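Local coordinates for protein 6-phosphogluconolactonase (Thermotoga maritima, PDB 1VL1) that catalyses the hydrolysis of 6-phosphogluconolactone to 6-phosphogluconate, the second step in the oxidative stage of the pentose phosphate pathway, at residues A[31-36]-A[192-197]; A[98-101]-A[105-108]; A[182-187]-A[218-223]. One frame throughout, in Å; residues are numbered along the deposited sequence.

The three contacts illustrate how an alpha/beta chain is assembled around one mixed sheet. Along the sequence, 31-36 comes first, contact 2 opens and closes well before 182-187, and then 192-197 and 218-223 follow, so that contacts 1 and 3 interlock. These two share strand 192-198: Leu194 faces the helix of contact 1, whereas Val193 and Phe195 pack against 218-223, with Val193 CG2 lying 3.4 Å from Gly222 N. Their centres are about 16 Å apart. Contact 2, centred about 19 Å from contact 1 and about 25 Å from contact 3, is a local closure at the end of helix 92-101, packed on strand 74-82. Contacts 1 and 3 thus join sequence-distant segments on the sheet.

Contact 1: A[31-36]-A[192-197]; sequences EKIRTK and YVLFLI
The closest polar approach between helix residues 31-36 and strand residues 192-197 places NZ of Lys36 at 3.1 Å from OH of Tyr192. What brings the nitrogen there is the aliphatic part of the lysine, which crosses the phenol at about a right angle. Its CE lies over one face of the ring, offset toward the rim, and makes a CH-pi contact at 3.9 Å from the Tyr192 centroid; the nearest ring atom, Tyr192 CE2, is 3.5 Å from Lys36 CE. With CG anti to the backbone N (chi1 -171°), Lys36 leaves the helix toward the strand, and bends at chi2 and chi3 turn its end onto the ring.

One helical turn earlier the contact becomes purely apolar. The longer branch of Ile33 meets a single methyl of Leu194: CG1 of Ile33 is 3.6 Å from Leu194 CD1, and CD1 of Ile33 is 4.1 Å from that same methyl. Ile33 also touches Ile142 of the adjacent strand and Val60 and Leu64 of helix 57-64, which makes this the buried end of the contact.

Farther from the strand, Arg34 holds Glu31 side-on in a salt bridge within the helix. Its NE donates to Glu31 OE1 at 3.0 Å, from above the carboxylate plane, while its NH2 reaches Glu31 OE2 at 2.8 Å on the syn side, tilted 25° out of that plane.

On the strand, Tyr192 and Leu194 point to the helix, while Phe195 faces away and stacks on Trp228. A helix laid against parallel strands 140-143, 192-198 and 225-231 in this way is the layered architecture of a Rossmann-like alpha/beta fold.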
loop_
_atom_site.group_PDB
_atom_site.type_symbol
_atom_site.label_atom_id
_atom_site.label_comp_id
_atom_site.label_asym_id
_atom_site.label_seq_id
_atom_site.Cartn_x
_atom_site.Cartn_y
_atom_site.Cartn_z
ATOM N N GLU A 31 6.528 15.100 2.762
ATOM C CA GLU A 31 6.756 15.784 4.052
ATOM C C GLU A 31 5.862 15.207 5.166
ATOM O O GLU A 31 6.312 14.984 6.284
ATOM C CB GLU A 31 6.532 17.304 3.905
ATOM C CG GLU A 31 6.570 18.072 5.226
ATOM C CD GLU A 31 7.886 17.923 5.982
ATOM O OE1 GLU A 31 8.893 17.421 5.418
ATOM O OE2 GLU A 31 7.921 18.360 7.163
ATOM N N LYS A 32 4.585 14.979 4.861
ATOM C CA LYS A 32 3.672 14.372 5.825
ATOM C C LYS A 32 4.097 12.959 6.199
ATOM O O LYS A 32 4.074 12.577 7.379
ATOM C CB LYS A 32 2.256 14.337 5.247
ATOM C CG LYS A 32 1.624 15.681 5.158
ATOM C CD LYS A 32 1.092 16.041 6.554
ATOM C CE LYS A 32 0.251 17.267 6.598
ATOM N NZ LYS A 32 1.098 18.475 6.408
ATOM N N ILE A 33 4.503 12.181 5.199
ATOM C CA ILE A 33 4.963 10.816 5.456
ATOM C C ILE A 33 6.267 10.844 6.247
ATOM O O ILE A 33 6.448 10.117 7.230
ATOM C CB ILE A 33 5.114 10.042 4.141
ATOM C CG1 ILE A 33 3.731 9.860 3.534
ATOM C CG2 ILE A 33 5.727 8.679 4.397
ATOM C CD1 ILE A 33 3.743 9.146 2.236
ATOM N N ARG A 34 7.175 11.694 5.840
ATOM C CA ARG A 34 8.420 11.827 6.588
ATOM C C ARG A 34 8.149 12.081 8.063
ATOM O O ARG A 34 8.750 11.423 8.938
ATOM C CB ARG A 34 9.327 12.924 6.009
ATOM C CG ARG A 34 10.620 13.096 6.816
ATOM C CD ARG A 34 11.376 14.363 6.544
ATOM N NE ARG A 34 10.642 15.541 7.026
ATOM C CZ ARG A 34 10.591 15.938 8.303
ATOM N NH1 ARG A 34 11.187 15.252 9.285
ATOM N NH2 ARG A 34 9.920 17.024 8.614
ATOM N N THR A 35 7.295 13.071 8.335
ATOM C CA THR A 35 7.003 13.476 9.709
ATOM C C THR A 35 6.437 12.325 10.524
ATOM O O THR A 35 6.858 12.104 11.669
ATOM C CB THR A 35 6.030 14.657 9.690
ATOM O OG1 THR A 35 6.741 15.793 9.197
ATOM C CG2 THR A 35 5.635 15.065 11.087
ATOM N N LYS A 36 5.525 11.577 9.910
ATOM C CA LYS A 36 4.886 10.450 10.580
ATOM C C LYS A 36 5.861 9.337 10.876
ATOM O O LYS A 36 5.861 8.794 11.967
ATOM C CB LYS A 36 3.739 9.889 9.769
ATOM C CG LYS A 36 2.934 8.858 10.552
ATOM C CD LYS A 36 2.110 9.533 11.633
ATOM C CE LYS A 36 2.347 8.963 13.023
ATOM N NZ LYS A 36 1.559 9.680 14.095
ATOM N N TYR A 192 -2.121 3.766 10.877
ATOM C CA TYR A 192 -2.401 4.893 9.982
ATOM C C TYR A 192 -2.523 4.387 8.565
ATOM O O TYR A 192 -1.693 3.634 8.103
ATOM C CB TYR A 192 -1.283 5.940 10.079
ATOM C CG TYR A 192 -1.119 6.516 11.466
ATOM C CD1 TYR A 192 -1.916 7.537 11.894
ATOM C CD2 TYR A 192 -0.185 5.970 12.372
ATOM C CE1 TYR A 192 -1.810 8.048 13.191
ATOM C CE2 TYR A 192 -0.060 6.472 13.703
ATOM C CZ TYR A 192 -0.896 7.522 14.087
ATOM O OH TYR A 192 -0.826 8.085 15.351
ATOM N N VAL A 193 -3.610 4.759 7.886
ATOM C CA VAL A 193 -3.789 4.438 6.524
ATOM C C VAL A 193 -3.813 5.770 5.751
ATOM O O VAL A 193 -4.559 6.692 6.115
ATOM C CB VAL A 193 -5.112 3.697 6.278
ATOM C CG1 VAL A 193 -5.390 3.601 4.837
ATOM C CG2 VAL A 193 -5.061 2.303 6.867
ATOM N N LEU A 194 -2.933 5.856 4.761
ATOM C CA LEU A 194 -2.838 7.022 3.878
ATOM C C LEU A 194 -3.271 6.616 2.495
ATOM O O LEU A 194 -2.724 5.673 1.920
ATOM C CB LEU A 194 -1.391 7.517 3.795
ATOM C CG LEU A 194 -0.663 7.734 5.126
ATOM C CD1 LEU A 194 0.713 8.455 4.895
ATOM C CD2 LEU A 194 -1.474 8.489 6.087
ATOM N N PHE A 195 -4.215 7.338 1.901
ATOM C CA PHE A 195 -4.584 7.122 0.499
ATOM C C PHE A 195 -4.013 8.280 -0.329
ATOM O O PHE A 195 -4.148 9.425 0.056
ATOM C CB PHE A 195 -6.120 7.140 0.313
ATOM C CG PHE A 195 -6.790 5.876 0.789
ATOM C CD1 PHE A 195 -6.900 4.774 -0.069
ATOM C CD2 PHE A 195 -7.365 5.815 2.052
ATOM C CE1 PHE A 195 -7.509 3.618 0.352
ATOM C CE2 PHE A 195 -8.002 4.644 2.447
ATOM C CZ PHE A 195 -8.064 3.590 1.637
ATOM N N LEU A 196 -3.443 7.967 -1.489
ATOM C CA LEU A 196 -2.842 8.967 -2.372
ATOM C C LEU A 196 -3.577 8.909 -3.690
ATOM O O LEU A 196 -3.462 7.901 -4.392
ATOM C CB LEU A 196 -1.375 8.625 -2.603
ATOM C CG LEU A 196 -0.342 8.974 -1.574
ATOM C CD1 LEU A 196 -0.758 8.854 -0.199
ATOM C CD2 LEU A 196 0.977 8.302 -1.895
ATOM N N ILE A 197 -4.368 9.932 -3.985
ATOM C CA ILE A 197 -5.217 9.952 -5.164
ATOM C C ILE A 197 -5.115 11.290 -5.843
ATOM O O ILE A 197 -4.893 12.321 -5.177
ATOM C CB ILE A 197 -6.688 9.609 -4.879
ATOM C CG1 ILE A 197 -7.364 10.595 -3.880
ATOM C CG2 ILE A 197 -6.829 8.163 -4.393
ATOM C CD1 ILE A 197 -8.859 10.530 -4.042
#

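Contact 2: A[98-101]-A[105-108]; sequences EVLF and KIPS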
loop_
_atom_site.group_PDB
_atom_site.type_symbol
_atom_site.label_atom_id
_atom_site.label_comp_id
_atom_site.label_asym_id
_atom_site.label_seq_id
_atom_site.Cartn_x
_atom_site.Cartn_y
_atom_site.Cartn_z
ATOM N N GLU A 98 12.582 -0.251 -8.283
ATOM C CA GLU A 98 13.228 0.773 -9.110
ATOM C C GLU A 98 13.314 2.143 -8.411
ATOM O O GLU A 98 14.315 2.836 -8.531
ATOM C CB GLU A 98 12.510 0.873 -10.457
ATOM C CG GLU A 98 13.085 -0.112 -11.472
ATOM C CD GLU A 98 12.288 -0.286 -12.751
ATOM O OE1 GLU A 98 11.240 0.385 -12.945
ATOM O OE2 GLU A 98 12.739 -1.154 -13.528
ATOM N N VAL A 99 12.226 2.547 -7.753
ATOM C CA VAL A 99 12.143 3.884 -7.132
ATOM C C VAL A 99 12.614 3.927 -5.687
ATOM O O VAL A 99 13.059 4.988 -5.207
ATOM C CB VAL A 99 10.723 4.489 -7.254
ATOM C CG1 VAL A 99 10.381 4.703 -8.744
ATOM C CG2 VAL A 99 9.701 3.710 -6.514
ATOM N N LEU A 100 12.565 2.795 -4.990
ATOM C CA LEU A 100 12.840 2.798 -3.560
ATOM C C LEU A 100 13.797 1.729 -3.108
ATOM O O LEU A 100 14.821 2.047 -2.567
ATOM C CB LEU A 100 11.533 2.660 -2.799
ATOM C CG LEU A 100 11.569 2.555 -1.282
ATOM C CD1 LEU A 100 12.146 3.836 -0.687
ATOM C CD2 LEU A 100 10.154 2.324 -0.687
ATOM N N PHE A 101 13.454 0.457 -3.304
ATOM C CA PHE A 101 14.241 -0.616 -2.666
ATOM C C PHE A 101 15.668 -0.690 -3.157
ATOM O O PHE A 101 16.539 -1.164 -2.442
ATOM C CB PHE A 101 13.584 -1.998 -2.796
ATOM C CG PHE A 101 12.175 -2.112 -2.297
ATOM C CD1 PHE A 101 11.696 -1.431 -1.173
ATOM C CD2 PHE A 101 11.290 -2.990 -2.963
ATOM C CE1 PHE A 101 10.373 -1.600 -0.786
ATOM C CE2 PHE A 101 10.030 -3.177 -2.525
ATOM C CZ PHE A 101 9.571 -2.474 -1.451
ATOM N N LYS A 105 19.315 2.471 0.841
ATOM C CA LYS A 105 20.059 1.290 1.310
ATOM C C LYS A 105 19.273 0.575 2.437
ATOM O O LYS A 105 19.645 0.581 3.617
ATOM C CB LYS A 105 21.508 1.661 1.635
ATOM C CG LYS A 105 22.312 1.892 0.297
ATOM C CD LYS A 105 23.751 2.466 0.428
ATOM C CE LYS A 105 24.294 2.920 -0.944
ATOM N NZ LYS A 105 25.757 2.874 -1.116
ATOM N N ILE A 106 18.175 -0.036 2.031
ATOM C CA ILE A 106 17.334 -0.805 2.916
ATOM C C ILE A 106 17.835 -2.245 2.917
ATOM O O ILE A 106 17.978 -2.866 1.822
ATOM C CB ILE A 106 15.894 -0.738 2.426
ATOM C CG1 ILE A 106 15.321 0.707 2.351
ATOM C CG2 ILE A 106 15.010 -1.627 3.291
ATOM C CD1 ILE A 106 14.085 0.869 1.417
ATOM N N PRO A 107 18.125 -2.799 4.106
ATOM C CA PRO A 107 18.541 -4.202 4.210
ATOM C C PRO A 107 17.589 -5.142 3.478
ATOM O O PRO A 107 16.368 -4.958 3.507
ATOM C CB PRO A 107 18.516 -4.461 5.715
ATOM C CG PRO A 107 18.917 -3.110 6.302
ATOM C CD PRO A 107 18.071 -2.149 5.438
ATOM N N SER A 108 18.149 -6.113 2.776
ATOM C CA SER A 108 17.301 -7.097 2.046
ATOM C C SER A 108 16.217 -7.741 2.909
ATOM O O SER A 108 15.059 -7.863 2.486
ATOM C CB SER A 108 18.161 -8.182 1.428
ATOM O OG SER A 108 17.316 -9.113 0.779
HETATM O O HOH W 1 16.622 -3.136 -0.520
#
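Phe101, the last residue of helix 92-101, and Ile106, in the loop that follows, mark the closest backbone approach of 98-101 and 105-108, with their CA atoms 6.4 Å apart. The helix finishes in a wider, pi-type turn, and the chain then doubles back over a few residues. Ile106 itself has an extended backbone (phi -90°, psi 126°) where it passes the helix end. A water spans the gap between the two backbones. It donates to Phe101 O at 2.8 Å and to Ile106 O at 2.7 Å, using both of its protons to join two carbonyl oxygens that could not bond to each other.

The side chains meet on apolar terms, and one methyl does the work. CD1 of Ile106 touches two consecutive helix residues, lying 4.1 Å from Leu100 CG and 4.2 Å from Phe101 CD1. The phenylalanine receives this methyl at the edge of its ring, near the ring plane, and not over a face. Leu100 and Ile106 cross at about a right angle. With its CG anti to the backbone N (chi1 176°), Leu100 brings both its branch carbon and its CD1 methyl alongside Ile106 CD1, even though its CB does not aim directly at the loop. All of these are ordinary van der Waals contacts.

Arg103, in the connection, hydrogen-bonds through NH1 to Val99 O and so ties the turn back to the helix. Beyond the two segments, Phe101 packs on Phe76 and Leu78 of strand 74-82, Ile106 touches Phe76 and Trp71, and Val99 faces Leu58 and Tyr61 of helix 57-64, which settles the helix end between sheet and neighbouring helix.

Contact 3: A[182-187]-A[218-223]; sequences LTFRAL and YFVRGK
Phe184 and Leu187 of the one-turn helix 184-187 pack against Phe219 and Val220, in the loop that leads into strand 225-231 of the alpha/beta fold. Phe219 CB sits over the centre of the Phe184 ring, a CH-pi contact of 3.8 Å to the centroid and only 10° off the ring normal. The two aromatic rings themselves meet obliquely, their planes 38° apart. Val220, with CG1 anti to the backbone N (chi1 -180°) and CG2 anti to the carbonyl carbon, spreads its methyls over both helix residues: CG2 touches Phe184 CD1 at 3.8 Å and also Leu187 CD1, while CG1 is 3.9 Å from Leu187 CB.

A second layer holds these groups in place. Thr183 is the N-cap of the helix, its OG1 accepting a weak bond from Ala186 N. Asn188, just past the helix, gives its ND2 to Phe219 O and accepts from Arg221 N with OD1. Val220 rests in turn on Val193 and Phe195 of strand 192-198.

Farther out, the ring of Phe219 carries Tyr218 CD2 above its centre, and the guanidinium of Arg221 engages the Tyr218 carbonyl, NH2 donating to Tyr218 O at 2.9 Å, in the carbonyl plane.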
loop_
_atom_site.group_PDB
_atom_site.type_symbol
_atom_site.label_atom_id
_atom_site.label_comp_id
_atom_site.label_asym_id
_atom_site.label_seq_id
_atom_site.Cartn_x
_atom_site.Cartn_y
_atom_site.Cartn_z
ATOM N N LEU A 182 -3.232 -8.349 0.151
ATOM C CA LEU A 182 -3.687 -8.264 1.505
ATOM C C LEU A 182 -5.168 -8.040 1.487
ATOM O O LEU A 182 -5.708 -7.468 0.532
ATOM C CB LEU A 182 -3.066 -7.070 2.217
ATOM C CG LEU A 182 -1.576 -7.140 2.474
ATOM C CD1 LEU A 182 -1.076 -5.953 3.377
ATOM C CD2 LEU A 182 -1.120 -8.359 3.030
ATOM N N THR A 183 -5.826 -8.519 2.558
ATOM C CA THR A 183 -7.303 -8.410 2.739
ATOM C C THR A 183 -7.642 -7.203 3.588
ATOM O O THR A 183 -6.766 -6.504 4.128
ATOM C CB THR A 183 -7.789 -9.651 3.497
ATOM O OG1 THR A 183 -7.095 -9.736 4.742
ATOM C CG2 THR A 183 -7.498 -10.945 2.753
ATOM N N PHE A 184 -8.926 -6.877 3.693
ATOM C CA PHE A 184 -9.322 -5.856 4.658
ATOM C C PHE A 184 -8.763 -6.117 6.072
ATOM O O PHE A 184 -8.275 -5.191 6.746
ATOM C CB PHE A 184 -10.837 -5.762 4.725
ATOM C CG PHE A 184 -11.510 -5.320 3.453
ATOM C CD1 PHE A 184 -10.920 -4.415 2.565
ATOM C CD2 PHE A 184 -12.815 -5.735 3.195
ATOM C CE1 PHE A 184 -11.572 -3.976 1.426
ATOM C CE2 PHE A 184 -13.494 -5.291 2.034
ATOM C CZ PHE A 184 -12.854 -4.401 1.137
ATOM N N ARG A 185 -8.837 -7.359 6.525
ATOM C CA ARG A 185 -8.303 -7.738 7.837
ATOM C C ARG A 185 -6.864 -7.299 8.044
ATOM O O ARG A 185 -6.542 -6.655 9.067
ATOM C CB ARG A 185 -8.439 -9.249 8.003
ATOM C CG ARG A 185 -7.865 -9.795 9.223
ATOM C CD ARG A 185 -8.278 -11.251 9.357
ATOM N NE ARG A 185 -7.425 -11.958 10.295
ATOM C CZ ARG A 185 -7.125 -13.259 10.220
ATOM N NH1 ARG A 185 -7.615 -14.028 9.237
ATOM N NH2 ARG A 185 -6.314 -13.790 11.133
ATOM N N ALA A 186 -6.009 -7.586 7.055
ATOM C CA ALA A 186 -4.578 -7.287 7.132
ATOM C C ALA A 186 -4.386 -5.762 7.095
ATOM O O ALA A 186 -3.679 -5.168 7.929
ATOM C CB ALA A 186 -3.827 -7.974 6.004
ATOM N N LEU A 187 -5.061 -5.129 6.144
ATOM C CA LEU A 187 -4.888 -3.665 5.954
ATOM C C LEU A 187 -5.348 -2.908 7.187
ATOM O O LEU A 187 -4.750 -1.906 7.592
ATOM C CB LEU A 187 -5.605 -3.184 4.672
ATOM C CG LEU A 187 -4.948 -3.650 3.350
ATOM C CD1 LEU A 187 -5.805 -3.222 2.213
ATOM C CD2 LEU A 187 -3.595 -3.005 3.222
ATOM N N TYR A 218 -13.697 2.045 0.722
ATOM C CA TYR A 218 -14.567 2.442 1.861
ATOM C C TYR A 218 -14.257 1.640 3.107
ATOM O O TYR A 218 -14.390 2.159 4.195
ATOM C CB TYR A 218 -16.045 2.214 1.528
ATOM C CG TYR A 218 -17.008 2.531 2.624
ATOM C CD1 TYR A 218 -17.330 3.844 2.943
ATOM C CD2 TYR A 218 -17.616 1.498 3.352
ATOM C CE1 TYR A 218 -18.240 4.120 3.957
ATOM C CE2 TYR A 218 -18.547 1.754 4.308
ATOM C CZ TYR A 218 -18.820 3.074 4.644
ATOM O OH TYR A 218 -19.755 3.370 5.617
ATOM N N PHE A 219 -13.796 0.400 2.948
ATOM C CA PHE A 219 -13.640 -0.499 4.126
ATOM C C PHE A 219 -12.283 -0.513 4.755
ATOM O O PHE A 219 -12.096 -1.208 5.766
ATOM C CB PHE A 219 -14.070 -1.926 3.766
ATOM C CG PHE A 219 -15.506 -2.024 3.353
ATOM C CD1 PHE A 219 -16.530 -2.060 4.299
ATOM C CD2 PHE A 219 -15.836 -2.019 2.025
ATOM C CE1 PHE A 219 -17.842 -2.093 3.924
ATOM C CE2 PHE A 219 -17.190 -2.051 1.639
ATOM C CZ PHE A 219 -18.179 -2.116 2.588
ATOM N N VAL A 220 -11.340 0.252 4.216
ATOM C CA VAL A 220 -9.967 0.236 4.701
ATOM C C VAL A 220 -9.757 1.499 5.528
ATOM O O VAL A 220 -9.839 2.638 5.029
ATOM C CB VAL A 220 -8.897 0.140 3.576
ATOM C CG1 VAL A 220 -7.530 0.121 4.182
ATOM C CG2 VAL A 220 -9.055 -1.109 2.830
ATOM N N ARG A 221 -9.528 1.291 6.816
ATOM C CA ARG A 221 -9.382 2.371 7.778
ATOM C C ARG A 221 -8.241 2.111 8.707
ATOM O O ARG A 221 -8.026 0.959 9.135
ATOM C CB ARG A 221 -10.637 2.514 8.599
ATOM C CG ARG A 221 -11.904 2.710 7.824
ATOM C CD ARG A 221 -12.042 4.049 7.130
ATOM N NE ARG A 221 -13.281 4.039 6.315
ATOM C CZ ARG A 221 -14.472 4.460 6.680
ATOM N NH1 ARG A 221 -14.673 4.978 7.897
ATOM N NH2 ARG A 221 -15.493 4.346 5.821
ATOM N N GLY A 222 -7.523 3.164 9.086
ATOM C CA GLY A 222 -6.491 3.049 10.096
ATOM C C GLY A 222 -7.093 2.908 11.495
ATOM O O GLY A 222 -8.172 3.402 11.783
ATOM N N LYS A 223 -6.419 2.180 12.375
ATOM C CA LYS A 223 -6.917 2.044 13.724
ATOM C C LYS A 223 -6.913 3.376 14.481
ATOM O O LYS A 223 -7.761 3.610 15.361
ATOM C CB LYS A 223 -6.046 1.109 14.532
ATOM C CG LYS A 223 -6.040 -0.293 14.116
ATOM C CD LYS A 223 -5.023 -0.986 15.025
ATOM C CE LYS A 223 -4.775 -2.403 14.652
ATOM N NZ LYS A 223 -3.701 -2.988 15.514
#